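PDB 1JOV: HI1317 from Haemophilus influenzae, which probably interconverts the alpha and beta anomers of D-glucose 6-phosphate, as a member of the glucose-6-phosphate 1-epimerase family. Local coordinates for residues A40-W45 with D131-T136; L110-F115 with V125-T130; L135-Y140 with E260-E265; S144-L149 with H253-F258; L215-A220 with L245-A250. All blocks are in the same frame, centred on the assembly; numbering follows the deposited sequence.

Overall arrangement
All five contacts lie in one all-beta chain of the aldose 1-epimerase family, spread over three antiparallel sheets, with centres from about 9 to about 20 Å apart. Contacts 2 and 3 join neighbouring strands of the eight-stranded sheet, in the order 107-115, 121-129, 133-139, 261-268; their centres are about 10 Å apart. Contact 1, its centre about 9 Å from that of contact 2, packs strand 41-47 of the five-stranded sheet on that same sheet. Contacts 4 and 5 both fall, along the chain, between the segments of contact 3. They involve strands 145-154 and 244-251, neighbours in the seven-stranded sheet, which carry the predicted active-site residues H150 and E248.

Contact 1. Residues A40-W45 with D131-T136; sequences AQLISW and DKCHLT
The indole of W45 lies against C133, whose CB stands 3.5 Å from the centroid of the six-membered ring and only 4° off its normal, a CH-pi contact. With SG anti to the backbone N of C133 (chi1 172°), the sulfur lies farther off, 4.8 Å from the centroid of the five-membered ring and above its face. The carbonyl O of D131 reaches the edge of the indole in its plane, 3.6 Å from CZ2 of W45. A broad, flat indole suits this place because it can cover the turn into strand 133-139 as well as C133.

The remaining contacts are apolar. CD2 of L42 meets SG of C133 at 3.6 Å and CD1 of L135 at 4.1 Å, the two leucines lying alongside and pointing opposite ways. The axes of the short strand segments come no closer than 10.2 Å, a gap that side chains bridge. Strand 41-47, an outermost strand of its five-stranded sheet, thus packs on strand 133-139 of the eight-stranded sheet, with M127 and F129 of strand 121-129 also touching L42.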
# COMPACT_ATOMS: atom_id res chain seq x y z
N ALA A 40 4.00 7.01 6.79
CA ALA A 40 4.44 7.38 5.42
C ALA A 40 3.51 6.66 4.45
O ALA A 40 3.98 5.93 3.52
CB ALA A 40 5.91 6.90 5.23
N GLN A 41 2.20 6.83 4.60
CA GLN A 41 1.26 5.98 3.93
C GLN A 41 0.58 6.60 2.72
O GLN A 41 -0.20 7.55 2.84
CB GLN A 41 0.21 5.47 4.91
CG GLN A 41 -0.65 4.40 4.42
CD GLN A 41 -1.40 3.75 5.58
OE1 GLN A 41 -0.91 3.64 6.70
NE2 GLN A 41 -2.61 3.22 5.22
N LEU A 42 1.01 6.25 1.51
CA LEU A 42 0.28 6.75 0.32
C LEU A 42 -1.22 6.31 0.40
O LEU A 42 -1.50 5.09 0.60
CB LEU A 42 0.95 6.06 -0.88
CG LEU A 42 0.39 6.48 -2.25
CD1 LEU A 42 0.45 8.00 -2.65
CD2 LEU A 42 1.11 5.63 -3.33
N ILE A 43 -2.13 7.27 0.49
CA ILE A 43 -3.55 6.91 0.48
C ILE A 43 -4.39 7.21 -0.74
O ILE A 43 -5.56 6.77 -0.80
CB ILE A 43 -4.19 7.51 1.77
CG1 ILE A 43 -3.90 9.00 1.88
CG2 ILE A 43 -3.57 6.74 2.94
CD1 ILE A 43 -4.78 9.73 2.93
N SER A 44 -3.81 7.95 -1.69
CA SER A 44 -4.53 8.24 -2.94
C SER A 44 -3.49 8.46 -4.05
O SER A 44 -2.43 9.04 -3.81
CB SER A 44 -5.31 9.54 -2.77
OG SER A 44 -5.91 9.99 -4.00
N TRP A 45 -3.80 7.95 -5.19
CA TRP A 45 -2.92 8.21 -6.34
C TRP A 45 -3.77 8.17 -7.60
O TRP A 45 -4.33 7.14 -7.93
CB TRP A 45 -1.67 7.27 -6.41
CG TRP A 45 -0.94 7.47 -7.68
CD1 TRP A 45 -0.38 8.63 -8.17
CD2 TRP A 45 -0.67 6.45 -8.67
NE1 TRP A 45 0.25 8.38 -9.37
CE2 TRP A 45 -0.02 7.08 -9.74
CE3 TRP A 45 -1.00 5.11 -8.78
CZ2 TRP A 45 0.41 6.37 -10.86
CZ3 TRP A 45 -0.60 4.39 -9.91
CH2 TRP A 45 0.05 5.05 -10.95
N ASP A 131 3.88 8.57 -14.90
CA ASP A 131 2.63 7.90 -15.19
C ASP A 131 2.50 6.65 -14.34
O ASP A 131 1.45 5.99 -14.32
CB ASP A 131 2.58 7.48 -16.68
CG ASP A 131 3.75 6.57 -17.07
OD1 ASP A 131 4.93 6.99 -16.94
OD2 ASP A 131 3.59 5.40 -17.54
N LYS A 132 3.55 6.28 -13.67
CA LYS A 132 3.49 5.11 -12.81
C LYS A 132 3.78 5.59 -11.37
O LYS A 132 4.13 6.75 -11.17
CB LYS A 132 4.46 4.03 -13.32
CG LYS A 132 4.39 3.74 -14.82
CD LYS A 132 5.23 2.51 -15.18
CE LYS A 132 4.81 1.91 -16.52
NZ LYS A 132 5.77 0.88 -17.00
N CYS A 133 3.63 4.70 -10.35
CA CYS A 133 3.96 5.05 -8.95
C CYS A 133 4.98 4.06 -8.41
O CYS A 133 4.66 2.89 -8.23
CB CYS A 133 2.71 5.09 -8.07
SG CYS A 133 3.05 5.30 -6.30
N HIS A 134 6.22 4.54 -8.16
CA HIS A 134 7.15 3.53 -7.67
C HIS A 134 7.42 3.78 -6.17
O HIS A 134 8.02 4.79 -5.82
CB HIS A 134 8.46 3.61 -8.48
CG HIS A 134 9.39 2.46 -8.24
ND1 HIS A 134 10.59 2.30 -8.89
CD2 HIS A 134 9.28 1.39 -7.40
CE1 HIS A 134 11.18 1.20 -8.48
NE2 HIS A 134 10.41 0.62 -7.57
N LEU A 135 6.98 2.90 -5.30
CA LEU A 135 7.12 3.04 -3.88
C LEU A 135 8.13 2.01 -3.33
O LEU A 135 7.93 0.81 -3.54
CB LEU A 135 5.75 2.77 -3.31
CG LEU A 135 5.54 3.07 -1.87
CD1 LEU A 135 4.07 3.30 -1.60
CD2 LEU A 135 6.08 1.96 -1.01
N THR A 136 9.15 2.45 -2.66
CA THR A 136 10.20 1.54 -2.14
C THR A 136 10.34 1.73 -0.65
O THR A 136 10.33 2.88 -0.19
CB THR A 136 11.56 1.89 -2.75
OG1 THR A 136 11.49 1.72 -4.16
CG2 THR A 136 12.65 1.00 -2.19

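Contact 2. Residues L110-F115 with V125-T130; sequences LEFELF and VSMVFT
L110 and M127 face each other as an antiparallel hydrogen-bonded pair: N of L110 bonds to O of M127 at 2.9 Å, and N of M127 returns to O of L110 at 2.8 Å. F112 and V125 form the next such pair, with N of F112 bonded to O of V125 at 2.8 Å. Between them E111 and S126 make a non-hydrogen-bonded pair, and CA-H...O contacts run from S126 to O of L110 and from E111 to O of V125.

L110, F112, V125 and M127 share one face of the sheet, apolar residues suited to its burial. The M127 side chain crosses that of F112 at about a right angle, SD lying 4.0 Å from CE2 of the ring in an oblique Met-aromatic contact. Unbranched and polarisable, methionine can lay its sulfur beside the ring, and its extended chain (chi2 179°) carries it that far. A neighbouring apolar touch joins CD1 of L110 to CE2 of F129 at 4.0 Å. Polar E111 and S126 take the other face and meet more lightly; a salt bridge to R109 holds the carboxylate of E111.

The two strands form a hairpin. I35 of strand 31-36 packs on L110, F112 and M127, so their greasy face is buried against the five-stranded sheet, while strand 97-104 flanks 107-115 and strand 133-139 flanks 121-129.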
# COMPACT_ATOMS: atom_id res chain seq x y z
N LEU A 110 9.25 11.93 -3.54
CA LEU A 110 9.14 12.30 -2.11
C LEU A 110 9.86 11.19 -1.33
O LEU A 110 9.75 9.99 -1.73
CB LEU A 110 7.66 12.17 -1.72
CG LEU A 110 6.72 13.13 -2.51
CD1 LEU A 110 5.28 12.91 -1.86
CD2 LEU A 110 7.18 14.57 -2.51
N GLU A 111 10.56 11.59 -0.27
CA GLU A 111 11.26 10.60 0.61
C GLU A 111 10.79 10.86 2.00
O GLU A 111 10.65 12.00 2.39
CB GLU A 111 12.81 10.69 0.59
CG GLU A 111 13.27 10.38 -0.85
CD GLU A 111 14.79 10.37 -0.98
OE1 GLU A 111 15.49 10.45 0.06
OE2 GLU A 111 15.29 10.28 -2.13
N PHE A 112 10.53 9.80 2.73
CA PHE A 112 10.07 9.83 4.11
C PHE A 112 11.03 9.05 4.95
O PHE A 112 11.60 8.07 4.49
CB PHE A 112 8.67 9.21 4.18
CG PHE A 112 7.69 9.99 3.35
CD1 PHE A 112 7.06 11.08 3.89
CD2 PHE A 112 7.43 9.63 2.02
CE1 PHE A 112 6.16 11.80 3.14
CE2 PHE A 112 6.52 10.36 1.27
CZ PHE A 112 5.89 11.43 1.83
N GLU A 113 11.25 9.45 6.20
CA GLU A 113 12.11 8.64 7.07
C GLU A 113 11.41 8.39 8.44
O GLU A 113 10.60 9.24 8.87
CB GLU A 113 13.44 9.35 7.33
CG GLU A 113 14.27 9.42 6.00
CD GLU A 113 15.45 10.34 6.12
OE1 GLU A 113 15.25 11.43 6.69
OE2 GLU A 113 16.55 9.95 5.71
N LEU A 114 11.74 7.24 9.03
CA LEU A 114 11.21 6.84 10.34
C LEU A 114 12.41 6.74 11.28
O LEU A 114 13.47 6.14 10.91
CB LEU A 114 10.56 5.45 10.27
CG LEU A 114 10.06 4.89 11.63
CD1 LEU A 114 9.04 5.89 12.12
CD2 LEU A 114 9.53 3.47 11.36
N PHE A 115 12.31 7.37 12.44
CA PHE A 115 13.41 7.40 13.42
C PHE A 115 13.03 6.76 14.72
O PHE A 115 11.86 6.78 15.15
CB PHE A 115 13.86 8.83 13.68
CG PHE A 115 14.49 9.51 12.51
CD1 PHE A 115 15.87 9.35 12.21
CD2 PHE A 115 13.71 10.32 11.72
CE1 PHE A 115 16.40 9.93 11.09
CE2 PHE A 115 14.23 10.92 10.63
CZ PHE A 115 15.56 10.72 10.28
N VAL A 125 11.12 5.52 3.16
CA VAL A 125 10.20 5.19 2.06
C VAL A 125 10.41 6.23 0.99
O VAL A 125 10.42 7.44 1.28
CB VAL A 125 8.71 5.19 2.47
CG1 VAL A 125 7.83 5.21 1.24
CG2 VAL A 125 8.39 3.98 3.34
N SER A 126 10.56 5.78 -0.26
CA SER A 126 10.56 6.76 -1.33
C SER A 126 9.37 6.51 -2.23
O SER A 126 8.95 5.39 -2.45
CB SER A 126 11.82 6.67 -2.26
OG SER A 126 11.91 5.39 -2.87
N MET A 127 8.88 7.57 -2.85
CA MET A 127 7.78 7.44 -3.77
C MET A 127 8.10 8.29 -5.01
O MET A 127 8.42 9.43 -4.84
CB MET A 127 6.46 7.96 -3.17
CG MET A 127 6.12 7.20 -1.84
SD MET A 127 4.56 7.91 -1.17
CE MET A 127 4.52 7.03 0.42
N VAL A 128 8.05 7.70 -6.20
CA VAL A 128 8.36 8.38 -7.43
C VAL A 128 7.10 8.34 -8.31
O VAL A 128 6.61 7.28 -8.65
CB VAL A 128 9.57 7.74 -8.19
CG1 VAL A 128 9.90 8.55 -9.44
CG2 VAL A 128 10.78 7.63 -7.28
N PHE A 129 6.59 9.52 -8.63
CA PHE A 129 5.38 9.69 -9.44
C PHE A 129 5.66 10.20 -10.87
O PHE A 129 6.21 11.29 -11.06
CB PHE A 129 4.43 10.71 -8.77
CG PHE A 129 4.07 10.37 -7.33
CD1 PHE A 129 2.97 9.55 -7.07
CD2 PHE A 129 4.80 10.82 -6.25
CE1 PHE A 129 2.59 9.20 -5.80
CE2 PHE A 129 4.43 10.49 -4.97
CZ PHE A 129 3.32 9.67 -4.71
N THR A 130 5.26 9.40 -11.82
CA THR A 130 5.34 9.68 -13.26
C THR A 130 3.96 9.24 -13.76
O THR A 130 2.92 9.52 -13.15
CB THR A 130 6.47 8.82 -13.91
OG1 THR A 130 6.29 7.41 -13.62
CG2 THR A 130 7.84 9.25 -13.40

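Contact 3. Residues L135-Y140 with E260-E265; sequences LTFTHY and ESLSVE
The F137 ring is met obliquely by L262. The first torsion of L262 (chi1 85°) swings its side chain so that CD2 lands 3.6 Å from CD2 of F137 and also touches CB of F137. Y77 meets the ring of F137 as well, and the imidazole of H139 donates to or accepts from the Y77 hydroxyl through ND1.

F137 and L262 form an antiparallel hydrogen-bonded pair, in which N of F137 bonds to O of L262 at 2.9 Å and 174°; L135 and V264 form another. A weak bond of 3.3 Å from N of H139 to O of E260 ends the series.

Serine and threonine suit the other, partly exposed face, where the non-hydrogen-bonded pairs T136-S263 and T138-S261 lie. CG2 of T136 touches CB of S261 at 3.7 Å, while OG of S263 hydrogen-bonds to NE2 of H134.

Strand 121-129 borders 133-139 and strand 211-218 borders 261-268, while L149 of strand 145-154 packs on L135, F137 and V264.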
# COMPACT_ATOMS: atom_id res chain seq x y z
N LEU A 135 6.98 2.90 -5.30
CA LEU A 135 7.12 3.04 -3.88
C LEU A 135 8.13 2.01 -3.33
O LEU A 135 7.93 0.81 -3.54
CB LEU A 135 5.75 2.77 -3.31
CG LEU A 135 5.54 3.07 -1.87
CD1 LEU A 135 4.07 3.30 -1.60
CD2 LEU A 135 6.08 1.96 -1.01
N THR A 136 9.15 2.45 -2.66
CA THR A 136 10.20 1.54 -2.14
C THR A 136 10.34 1.73 -0.65
O THR A 136 10.33 2.88 -0.19
CB THR A 136 11.56 1.89 -2.75
OG1 THR A 136 11.49 1.72 -4.16
CG2 THR A 136 12.65 1.00 -2.19
N PHE A 137 10.45 0.65 0.08
CA PHE A 137 10.66 0.68 1.51
C PHE A 137 12.05 0.10 1.81
O PHE A 137 12.37 -0.94 1.26
CB PHE A 137 9.61 -0.16 2.30
CG PHE A 137 9.92 -0.40 3.75
CD1 PHE A 137 9.50 0.50 4.71
CD2 PHE A 137 10.66 -1.50 4.19
CE1 PHE A 137 9.81 0.33 6.07
CE2 PHE A 137 10.98 -1.69 5.54
CZ PHE A 137 10.56 -0.77 6.50
N THR A 138 12.87 0.74 2.66
CA THR A 138 14.18 0.21 3.04
C THR A 138 14.24 0.18 4.52
O THR A 138 13.92 1.17 5.23
CB THR A 138 15.34 1.13 2.55
OG1 THR A 138 15.16 1.34 1.12
CG2 THR A 138 16.73 0.41 2.79
N HIS A 139 14.84 -0.89 4.99
CA HIS A 139 15.04 -1.20 6.38
C HIS A 139 16.45 -0.86 6.87
O HIS A 139 17.39 -1.33 6.27
CB HIS A 139 14.87 -2.74 6.43
CG HIS A 139 15.35 -3.41 7.66
ND1 HIS A 139 15.03 -3.02 8.94
CD2 HIS A 139 16.11 -4.53 7.79
CE1 HIS A 139 15.57 -3.89 9.79
NE2 HIS A 139 16.27 -4.77 9.12
N TYR A 140 16.56 -0.09 7.95
CA TYR A 140 17.84 0.21 8.53
C TYR A 140 17.90 -0.26 9.97
O TYR A 140 18.67 0.27 10.79
CB TYR A 140 18.12 1.71 8.45
CG TYR A 140 18.34 2.14 7.00
CD1 TYR A 140 19.41 1.70 6.25
CD2 TYR A 140 17.44 3.02 6.42
CE1 TYR A 140 19.53 2.13 4.92
CE2 TYR A 140 17.56 3.44 5.13
CZ TYR A 140 18.59 3.00 4.36
OH TYR A 140 18.72 3.41 3.06
N GLU A 260 18.51 -3.48 2.90
CA GLU A 260 17.77 -4.12 1.84
C GLU A 260 16.42 -3.45 1.62
O GLU A 260 15.83 -2.93 2.56
CB GLU A 260 17.59 -5.58 2.08
CG GLU A 260 18.95 -6.36 2.17
CD GLU A 260 18.76 -7.86 2.20
OE1 GLU A 260 17.84 -8.36 2.86
OE2 GLU A 260 19.51 -8.57 1.54
N SER A 261 15.99 -3.34 0.41
CA SER A 261 14.69 -2.76 0.16
C SER A 261 13.71 -3.68 -0.53
O SER A 261 14.10 -4.78 -1.04
CB SER A 261 14.89 -1.51 -0.68
OG SER A 261 15.49 -1.93 -1.87
N LEU A 262 12.45 -3.28 -0.59
CA LEU A 262 11.49 -3.99 -1.36
C LEU A 262 10.62 -2.90 -1.96
O LEU A 262 10.39 -1.86 -1.33
CB LEU A 262 10.75 -5.05 -0.55
CG LEU A 262 9.51 -4.62 0.26
CD1 LEU A 262 8.72 -5.84 0.71
CD2 LEU A 262 9.92 -3.79 1.47
N SER A 263 10.15 -3.10 -3.19
CA SER A 263 9.34 -2.08 -3.77
C SER A 263 8.33 -2.60 -4.74
O SER A 263 8.34 -3.78 -5.08
CB SER A 263 10.23 -1.07 -4.50
OG SER A 263 10.87 -1.67 -5.61
N VAL A 264 7.47 -1.69 -5.19
CA VAL A 264 6.45 -1.99 -6.20
C VAL A 264 6.28 -0.79 -7.11
O VAL A 264 6.33 0.38 -6.70
CB VAL A 264 5.09 -2.40 -5.57
CG1 VAL A 264 4.49 -1.24 -4.80
CG2 VAL A 264 4.13 -2.91 -6.64
N GLU A 265 6.10 -1.13 -8.34
CA GLU A 265 5.82 -0.13 -9.36
C GLU A 265 4.40 -0.40 -9.88
O GLU A 265 4.09 -1.47 -10.40
CB GLU A 265 6.82 -0.24 -10.55
CG GLU A 265 6.61 0.80 -11.62
CD GLU A 265 7.48 0.58 -12.89
OE1 GLU A 265 8.66 1.01 -12.88
OE2 GLU A 265 6.96 0.00 -13.89

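Contact 4. Residues S144-L149 with H253-F258; sequences SAQAAL and HHLLEF
L256 and A147 meet through a leucine whose CG is anti to its own carbonyl carbon (chi1 -73°); with chi2 at 163°, CD1 of L256 is carried onto CB of A147 at a tight 3.4 Å. L255 has a similar first torsion and points toward segment 144-149, along which its two methyls spread, on either side of A145 in sequence. CD2 of L255 lies 3.7 Å from CG of Q146, the two side chains crossing at a slant; CD1 lies by S144, whose side-chain placement is doubtful.

The backbone fixes this alignment. A145 and L256 are an antiparallel hydrogen-bonded pair, with N of L256 bonded to O of A145 at 2.7 Å and 171°, and N of A145 bonded to O of L256 at 2.9 Å. Both donors lie in the plane of the carbonyl they approach. Alanine suits positions 145 and 147, since a single methyl leaves room for leucine and for H139, which packs on both A145 and L256.

Q146 is positioned from outside the pair: its OE1 accepts from N of F80 and its NE2 bonds to O of I252. R251 bonds to the carbonyls of H254 and L255 in the facing segment.

The join is therefore mixed in character. Two backbone bonds set the register of a short strand pair, A147 and L256 pack on L262 on the buried side, and L255 lies at the protein surface.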
# COMPACT_ATOMS: atom_id res chain seq x y z
N SER A 144 16.99 -8.62 11.63
CA SER A 144 16.29 -9.03 10.44
C SER A 144 14.83 -8.72 10.63
O SER A 144 14.30 -8.82 11.73
CB SER A 144 16.49 -10.51 10.13
OG SER A 144 17.78 -10.93 10.56
N ALA A 145 14.17 -8.33 9.59
CA ALA A 145 12.77 -7.93 9.66
C ALA A 145 11.89 -8.45 8.55
O ALA A 145 12.38 -8.76 7.44
CB ALA A 145 12.66 -6.42 9.70
N GLN A 146 10.61 -8.52 8.82
CA GLN A 146 9.63 -8.73 7.77
C GLN A 146 9.08 -7.38 7.36
O GLN A 146 9.09 -6.44 8.14
CB GLN A 146 8.47 -9.55 8.31
CG GLN A 146 8.84 -10.94 8.86
CD GLN A 146 7.59 -11.60 9.45
OE1 GLN A 146 7.07 -11.13 10.50
NE2 GLN A 146 7.19 -12.75 8.89
N ALA A 147 8.60 -7.27 6.11
CA ALA A 147 7.94 -6.04 5.72
C ALA A 147 6.95 -6.35 4.65
O ALA A 147 7.01 -7.40 3.93
CB ALA A 147 8.96 -5.07 5.24
N ALA A 148 6.00 -5.47 4.44
CA ALA A 148 5.03 -5.65 3.38
C ALA A 148 4.45 -4.31 3.05
O ALA A 148 4.22 -3.48 3.93
CB ALA A 148 3.92 -6.63 3.77
N LEU A 149 4.18 -4.09 1.78
CA LEU A 149 3.51 -2.95 1.23
C LEU A 149 2.11 -3.47 1.01
O LEU A 149 1.85 -4.15 0.02
CB LEU A 149 4.16 -2.41 -0.03
CG LEU A 149 5.68 -2.39 0.01
CD1 LEU A 149 6.25 -2.15 -1.39
CD2 LEU A 149 6.18 -1.34 0.98
N HIS A 253 8.80 -14.65 4.56
CA HIS A 253 9.66 -15.80 4.94
C HIS A 253 11.13 -15.55 4.55
O HIS A 253 12.01 -16.23 5.11
CB HIS A 253 9.15 -17.09 4.26
CG HIS A 253 7.75 -17.44 4.62
ND1 HIS A 253 7.34 -17.52 5.93
CD2 HIS A 253 6.65 -17.61 3.87
CE1 HIS A 253 6.05 -17.79 5.97
NE2 HIS A 253 5.61 -17.87 4.73
N HIS A 254 11.39 -14.62 3.66
CA HIS A 254 12.74 -14.22 3.33
C HIS A 254 12.87 -12.89 4.04
O HIS A 254 12.28 -11.91 3.63
CB HIS A 254 12.98 -14.12 1.83
CG HIS A 254 14.45 -13.76 1.48
ND1 HIS A 254 15.52 -14.27 2.19
CD2 HIS A 254 14.97 -12.95 0.53
CE1 HIS A 254 16.63 -13.77 1.71
NE2 HIS A 254 16.34 -12.97 0.71
N LEU A 255 13.64 -12.85 5.14
CA LEU A 255 13.74 -11.58 5.92
C LEU A 255 14.51 -10.50 5.24
O LEU A 255 15.26 -10.78 4.26
CB LEU A 255 14.36 -11.86 7.25
CG LEU A 255 13.57 -12.81 8.16
CD1 LEU A 255 14.20 -12.91 9.60
CD2 LEU A 255 12.13 -12.44 8.24
N LEU A 256 14.35 -9.23 5.71
CA LEU A 256 15.14 -8.12 5.20
C LEU A 256 16.25 -7.84 6.15
O LEU A 256 16.03 -7.78 7.39
CB LEU A 256 14.32 -6.83 5.17
CG LEU A 256 13.31 -6.82 4.07
CD1 LEU A 256 12.21 -5.70 4.35
CD2 LEU A 256 13.92 -6.49 2.70
N GLU A 257 17.47 -7.62 5.62
CA GLU A 257 18.58 -7.26 6.43
C GLU A 257 18.86 -5.75 6.24
O GLU A 257 18.35 -5.14 5.29
CB GLU A 257 19.83 -8.15 6.13
CG GLU A 257 19.77 -9.57 6.66
CD GLU A 257 19.54 -9.71 8.17
OE1 GLU A 257 20.15 -9.01 9.00
OE2 GLU A 257 18.75 -10.59 8.54
N PHE A 258 19.76 -5.23 7.08
CA PHE A 258 20.04 -3.80 7.09
C PHE A 258 20.30 -3.31 5.64
O PHE A 258 21.05 -3.96 4.95
CB PHE A 258 21.24 -3.56 7.96
CG PHE A 258 21.58 -2.14 8.13
CD1 PHE A 258 22.44 -1.52 7.22
CD2 PHE A 258 21.10 -1.37 9.25
CE1 PHE A 258 22.81 -0.18 7.36
CE2 PHE A 258 21.50 -0.02 9.32
CZ PHE A 258 22.34 0.57 8.39

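Contact 5. Residues L215-A220 with L245-A250; sequences LHHHNA and LCLETA
ND1 of H217 and OG1 of T249 are joined by a hydrogen bond of 2.8 Å, in which either atom could be the donor. The hydroxyl sits at the edge of the imidazole and in its plane, although the angle of 138° is well short of straight. In T249, OG1 is anti to the carbonyl carbon (chi1 -53°), which leaves CG2 to touch CB of A220 at 3.9 Å. Threonine thus offers a hydroxyl to the ring and a methyl to A220.

At its far end the ring is held by N202, whose OD1 bonds to NE2 of H217. Histidine suits a buried place with a polar partner at each nitrogen, and the two bonds fix its ring rotation. CD2 of L247 approaches the same ring obliquely, 4.1 Å from CE1 of H217. Farther along, CD1 of L215 and CD1 of L247 meet at 4.2 Å, the two side chains running side by side with opposed directions.

The short strand segments run 21° apart, their axes approaching to 8.1 Å. Side chains make most of the contact, with CA of A220 also 3.6 Å from O of A250. The H217-T249 bond, continued by N202, joins two sheets within largely apolar packing, on the side of strand 244-251 away from E248, a predicted active-site residue.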
# COMPACT_ATOMS: atom_id res chain seq x y z
N LEU A 215 1.41 -4.49 -12.09
CA LEU A 215 2.35 -4.37 -10.94
C LEU A 215 3.69 -4.97 -11.26
O LEU A 215 3.75 -6.15 -11.68
CB LEU A 215 1.81 -5.03 -9.67
CG LEU A 215 0.46 -4.52 -9.28
CD1 LEU A 215 -0.16 -5.22 -8.20
CD2 LEU A 215 0.52 -2.96 -9.11
N HIS A 216 4.75 -4.18 -11.09
CA HIS A 216 6.13 -4.70 -11.24
C HIS A 216 6.80 -4.64 -9.86
O HIS A 216 7.21 -3.54 -9.44
CB HIS A 216 6.90 -3.87 -12.25
CG HIS A 216 8.12 -4.56 -12.79
ND1 HIS A 216 8.72 -4.18 -13.97
CD2 HIS A 216 8.84 -5.61 -12.32
CE1 HIS A 216 9.76 -4.96 -14.20
NE2 HIS A 216 9.86 -5.84 -13.22
N HIS A 217 6.87 -5.78 -9.16
CA HIS A 217 7.45 -5.82 -7.81
C HIS A 217 9.00 -5.95 -7.87
O HIS A 217 9.51 -6.40 -8.89
CB HIS A 217 6.88 -6.97 -7.01
CG HIS A 217 5.39 -7.02 -7.01
ND1 HIS A 217 4.62 -6.49 -5.98
CD2 HIS A 217 4.51 -7.50 -7.94
CE1 HIS A 217 3.34 -6.69 -6.26
NE2 HIS A 217 3.24 -7.31 -7.45
N HIS A 218 9.71 -5.56 -6.84
CA HIS A 218 11.17 -5.80 -6.77
C HIS A 218 11.54 -6.35 -5.40
O HIS A 218 11.08 -5.85 -4.39
CB HIS A 218 12.00 -4.56 -7.04
CG HIS A 218 11.57 -3.95 -8.36
ND1 HIS A 218 12.11 -4.34 -9.57
CD2 HIS A 218 10.66 -2.97 -8.64
CE1 HIS A 218 11.55 -3.62 -10.54
NE2 HIS A 218 10.69 -2.78 -10.00
N ASN A 219 12.36 -7.37 -5.39
CA ASN A 219 12.79 -7.97 -4.13
C ASN A 219 11.72 -8.54 -3.20
O ASN A 219 11.99 -8.69 -2.01
CB ASN A 219 13.71 -7.03 -3.34
CG ASN A 219 14.89 -6.64 -4.12
OD1 ASN A 219 15.48 -7.47 -4.84
ND2 ASN A 219 15.29 -5.39 -4.00
N ALA A 220 10.55 -8.92 -3.76
CA ALA A 220 9.49 -9.54 -3.00
C ALA A 220 9.85 -11.02 -2.84
O ALA A 220 10.45 -11.59 -3.73
CB ALA A 220 8.14 -9.37 -3.67
N LEU A 245 -9.30 -4.55 -3.38
CA LEU A 245 -8.59 -5.81 -3.37
C LEU A 245 -7.13 -5.49 -2.99
O LEU A 245 -6.50 -4.61 -3.59
CB LEU A 245 -8.64 -6.47 -4.71
CG LEU A 245 -7.90 -7.79 -4.89
CD1 LEU A 245 -8.44 -8.75 -3.83
CD2 LEU A 245 -8.11 -8.34 -6.32
N CYS A 246 -6.63 -6.25 -2.04
CA CYS A 246 -5.19 -6.13 -1.70
C CYS A 246 -4.31 -7.16 -2.41
O CYS A 246 -4.57 -8.37 -2.34
CB CYS A 246 -5.02 -6.27 -0.21
SG CYS A 246 -5.64 -4.83 0.71
N LEU A 247 -3.24 -6.67 -3.05
CA LEU A 247 -2.19 -7.50 -3.68
C LEU A 247 -0.90 -6.91 -3.05
O LEU A 247 -0.37 -5.91 -3.54
CB LEU A 247 -2.20 -7.46 -5.20
CG LEU A 247 -1.59 -8.75 -5.75
CD1 LEU A 247 -1.88 -8.90 -7.23
CD2 LEU A 247 -0.08 -8.78 -5.52
N GLU A 248 -0.47 -7.50 -1.97
CA GLU A 248 0.62 -7.03 -1.16
C GLU A 248 2.01 -7.50 -1.59
O GLU A 248 2.25 -8.70 -1.81
CB GLU A 248 0.43 -7.49 0.27
CG GLU A 248 -0.96 -7.22 0.82
CD GLU A 248 -1.25 -7.85 2.18
OE1 GLU A 248 -0.30 -8.15 2.90
OE2 GLU A 248 -2.44 -8.05 2.51
N THR A 249 2.96 -6.57 -1.70
CA THR A 249 4.38 -6.82 -2.01
C THR A 249 5.05 -7.23 -0.69
O THR A 249 5.05 -6.39 0.23
CB THR A 249 5.03 -5.57 -2.54
OG1 THR A 249 4.26 -5.04 -3.64
CG2 THR A 249 6.44 -5.88 -3.02
N ALA A 250 5.61 -8.43 -0.52
CA ALA A 250 5.99 -8.80 0.82
C ALA A 250 7.29 -9.60 0.99
O ALA A 250 7.72 -10.24 0.07
CB ALA A 250 4.92 -9.65 1.47